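Local coordinates for protein Sam-dependent methyltransferases (Streptomyces davawensis, PDB 4D7K) that methylates 8-amino-8-demethyl-D-riboflavin twice with S-adenosyl-L-methionine as donor, the last two steps in making the antibiotic roseoflavin, at residues 203-209 against 229-235. Numbering follows the deposited sequence.
Sequences STGVLVD and RVEVRIG
Arg229 reaches Ser203 through its guanidinium. From CB, CG goes anti to the carbonyl carbon, beside the backbone N (chi1 -68°), CD continues straight, and a bend at chi3 (59°) turns the chain so that Arg229 NE meets Ser203 O at 2.9 Å, practically in line with the C=O bond. Arg229 NH2 approaches the same Ser203 O at 2.8 Å, tilted from the carbonyl plane. NE and NH2 thus grip one acceptor side-on, and that oxygen lies in the guanidinium plane. NH2 also donates to Leu197 O in helix 191-199. The backbones run parallel, their axes 16° apart, as expected for the right-handed beta-alpha-beta crossover through helix 214-223 in a Rossmann-like class I methyltransferase. Gly205 N to Arg229 O (2.9 Å) and Leu207 N to Glu231 O (2.8 Å) alternate with the return bonds Glu231 N to Gly205 O and Arg233 N to Leu207 O; Asp209 N to Arg233 O is weak, at 3.4 Å, and Gly235 N to Asp209 O long, at 3.3 Å. Asp209 and Gly235 are predicted to bind S-adenosyl-L-methionine. On the helix-covered face Leu207 CB packs on Val230 CG1 at 4.0 Å; on the other, Val206 CG1 touches Arg233 CG at 4.1 Å.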
ATOM      1  N   SER A 203     -12.446 -27.396  30.722  1.00 93.64           N
ATOM      2  CA  SER A 203     -12.584 -28.103  29.454  1.00 76.67           C
ATOM      3  C   SER A 203     -11.256 -28.674  28.972  1.00 66.34           C
ATOM      4  O   SER A 203     -10.187 -28.244  29.405  1.00 58.13           O
ATOM      5  CB  SER A 203     -13.160 -27.176  28.382  1.00 74.30           C
ATOM      6  OG  SER A 203     -12.198 -26.226  27.963  1.00 71.30           O
ATOM      7  N   THR A 204     -11.335 -29.646  28.070  1.00 64.03           N
ATOM      8  CA  THR A 204     -10.147 -30.261  27.493  1.00 58.01           C
ATOM      9  C   THR A 204     -10.200 -30.166  25.975  1.00 54.61           C
ATOM     10  O   THR A 204     -11.168 -29.649  25.413  1.00 56.95           O
ATOM     11  CB  THR A 204     -10.005 -31.735  27.910  1.00 59.21           C
ATOM     12  OG1 THR A 204     -11.127 -32.481  27.424  1.00 65.92           O
ATOM     13  CG2 THR A 204      -9.935 -31.856  29.425  1.00 56.12           C
ATOM     14  N   GLY A 205      -9.161 -30.666  25.315  1.00 49.92           N
ATOM     15  CA  GLY A 205      -9.084 -30.583  23.869  1.00 42.92           C
ATOM     16  C   GLY A 205      -8.296 -31.702  23.221  1.00 54.44           C
ATOM     17  O   GLY A 205      -7.526 -32.401  23.878  1.00 58.36           O
ATOM     18  N   VAL A 206      -8.499 -31.877  21.920  1.00 55.82           N
ATOM     19  CA  VAL A 206      -7.736 -32.840  21.141  1.00 54.46           C
ATOM     20  C   VAL A 206      -7.188 -32.159  19.895  1.00 56.64           C
ATOM     21  O   VAL A 206      -7.950 -31.681  19.055  1.00 61.63           O
ATOM     22  CB  VAL A 206      -8.586 -34.059  20.729  1.00 55.63           C
ATOM     23  CG1 VAL A 206      -7.748 -35.032  19.914  1.00 54.98           C
ATOM     24  CG2 VAL A 206      -9.166 -34.751  21.953  1.00 56.17           C
ATOM     25  N   LEU A 207      -5.866 -32.105  19.783  1.00 40.38           N
ATOM     26  CA  LEU A 207      -5.221 -31.485  18.633  1.00 43.76           C
ATOM     27  C   LEU A 207      -4.881 -32.517  17.565  1.00 52.82           C
ATOM     28  O   LEU A 207      -4.062 -33.410  17.789  1.00 55.67           O
ATOM     29  CB  LEU A 207      -3.957 -30.746  19.067  1.00 45.91           C
ATOM     30  CG  LEU A 207      -3.133 -30.126  17.943  1.00 47.70           C
ATOM     31  CD1 LEU A 207      -4.003 -29.183  17.134  1.00 54.34           C
ATOM     32  CD2 LEU A 207      -1.928 -29.394  18.515  1.00 48.24           C
ATOM     33  N   VAL A 208      -5.510 -32.386  16.401  1.00 50.86           N
ATOM     34  CA  VAL A 208      -5.291 -33.312  15.296  1.00 48.01           C
ATOM     35  C   VAL A 208      -4.568 -32.638  14.135  1.00 52.28           C
ATOM     36  O   VAL A 208      -5.102 -31.713  13.523  1.00 54.84           O
ATOM     37  CB  VAL A 208      -6.619 -33.893  14.782  1.00 48.04           C
ATOM     38  CG1 VAL A 208      -6.381 -34.740  13.543  1.00 52.60           C
ATOM     39  CG2 VAL A 208      -7.301 -34.703  15.869  1.00 47.43           C
ATOM     40  N   ASP A 209      -3.360 -33.101  13.832  1.00 59.01           N
ATOM     41  CA  ASP A 209      -2.590 -32.541  12.725  1.00 61.43           C
ATOM     42  C   ASP A 209      -1.471 -33.485  12.285  1.00 63.44           C
ATOM     43  O   ASP A 209      -1.196 -34.493  12.939  1.00 61.55           O
ATOM     44  CB  ASP A 209      -2.013 -31.175  13.113  1.00 64.74           C
ATOM     45  CG  ASP A 209      -1.733 -30.292  11.907  1.00 75.44           C
ATOM     46  OD1 ASP A 209      -1.073 -30.768  10.960  1.00 83.98           O
ATOM     47  OD2 ASP A 209      -2.181 -29.126  11.901  1.00 72.18           O
ATOM     48  N   ARG A 229      -4.144 -31.016  29.424  1.00 56.01           N
ATOM     49  CA  ARG A 229      -5.519 -30.770  28.996  1.00 59.01           C
ATOM     50  C   ARG A 229      -5.726 -31.026  27.506  1.00 56.21           C
ATOM     51  O   ARG A 229      -6.862 -31.096  27.036  1.00 55.34           O
ATOM     52  CB  ARG A 229      -5.934 -29.336  29.340  1.00 48.60           C
ATOM     53  CG  ARG A 229      -6.071 -29.067  30.835  1.00 51.76           C
ATOM     54  CD  ARG A 229      -6.394 -27.605  31.100  1.00 60.65           C
ATOM     55  NE  ARG A 229      -7.638 -27.200  30.451  1.00 66.70           N
ATOM     56  CZ  ARG A 229      -8.006 -25.938  30.255  1.00 70.46           C
ATOM     57  NH1 ARG A 229      -7.223 -24.944  30.651  1.00 70.89           N
ATOM     58  NH2 ARG A 229      -9.158 -25.669  29.655  1.00 73.19           N
ATOM     59  N   VAL A 230      -4.631 -31.167  26.765  1.00 53.13           N
ATOM     60  CA  VAL A 230      -4.718 -31.420  25.329  1.00 52.51           C
ATOM     61  C   VAL A 230      -4.026 -32.716  24.915  1.00 58.60           C
ATOM     62  O   VAL A 230      -2.839 -32.916  25.173  1.00 60.37           O
ATOM     63  CB  VAL A 230      -4.110 -30.268  24.513  1.00 46.90           C
ATOM     64  CG1 VAL A 230      -3.978 -30.668  23.048  1.00 46.77           C
ATOM     65  CG2 VAL A 230      -4.955 -29.020  24.648  1.00 45.19           C
ATOM     66  N   GLU A 231      -4.789 -33.595  24.274  1.00 61.10           N
ATOM     67  CA  GLU A 231      -4.239 -34.790  23.654  1.00 58.09           C
ATOM     68  C   GLU A 231      -3.800 -34.459  22.231  1.00 56.62           C
ATOM     69  O   GLU A 231      -4.588 -33.949  21.436  1.00 55.84           O
ATOM     70  CB  GLU A 231      -5.271 -35.917  23.652  1.00 66.23           C
ATOM     71  CG  GLU A 231      -4.856 -37.148  22.868  1.00 75.10           C
ATOM     72  CD  GLU A 231      -5.983 -38.151  22.729  1.00 86.08           C
ATOM     73  OE1 GLU A 231      -7.044 -37.946  23.356  1.00 86.97           O
ATOM     74  OE2 GLU A 231      -5.810 -39.140  21.989  1.00 95.68           O
ATOM     75  N   VAL A 232      -2.540 -34.741  21.918  1.00 51.67           N
ATOM     76  CA  VAL A 232      -1.997 -34.435  20.600  1.00 51.92           C
ATOM     77  C   VAL A 232      -1.914 -35.689  19.732  1.00 61.69           C
ATOM     78  O   VAL A 232      -1.024 -36.523  19.911  1.00 66.29           O
ATOM     79  CB  VAL A 232      -0.595 -33.795  20.703  1.00 53.21           C
ATOM     80  CG1 VAL A 232      -0.065 -33.448  19.322  1.00 52.89           C
ATOM     81  CG2 VAL A 232      -0.637 -32.559  21.589  1.00 53.66           C
ATOM     82  N   ARG A 233      -2.844 -35.814  18.792  1.00 62.00           N
ATOM     83  CA  ARG A 233      -2.876 -36.958  17.888  1.00 66.62           C
ATOM     84  C   ARG A 233      -2.228 -36.621  16.551  1.00 64.68           C
ATOM     85  O   ARG A 233      -2.656 -35.700  15.857  1.00 64.22           O
ATOM     86  CB  ARG A 233      -4.315 -37.435  17.672  1.00 64.25           C
ATOM     87  CG  ARG A 233      -4.988 -37.940  18.935  1.00 66.89           C
ATOM     88  CD  ARG A 233      -6.225 -38.752  18.615  1.00 70.36           C
ATOM     89  NE  ARG A 233      -6.763 -39.418  19.797  1.00 74.54           N
ATOM     90  CZ  ARG A 233      -7.763 -40.293  19.769  1.00 81.10           C
ATOM     91  NH1 ARG A 233      -8.335 -40.610  18.615  1.00 85.34           N
ATOM     92  NH2 ARG A 233      -8.189 -40.853  20.892  1.00 81.57           N
ATOM     93  N   ILE A 234      -1.199 -37.382  16.194  1.00 65.21           N
ATOM     94  CA  ILE A 234      -0.438 -37.133  14.976  1.00 62.54           C
ATOM     95  C   ILE A 234      -0.701 -38.203  13.918  1.00 66.75           C
ATOM     96  O   ILE A 234      -0.634 -39.400  14.199  1.00 71.05           O
ATOM     97  CB  ILE A 234       1.078 -37.071  15.270  1.00 66.10           C
ATOM     98  CG1 ILE A 234       1.384 -35.944  16.260  1.00 60.31           C
ATOM     99  CG2 ILE A 234       1.869 -36.878  13.990  1.00 71.22           C
ATOM    100  CD1 ILE A 234       0.868 -34.591  15.825  1.00 55.28           C
ATOM    101  N   GLY A 235      -1.004 -37.765  12.700  1.00 66.31           N
ATOM    102  CA  GLY A 235      -1.228 -38.681  11.597  1.00 73.84           C
ATOM    103  C   GLY A 235      -2.219 -38.161  10.573  1.00 73.88           C
ATOM    104  O   GLY A 235      -2.588 -36.988  10.584  1.00 68.01           O
TER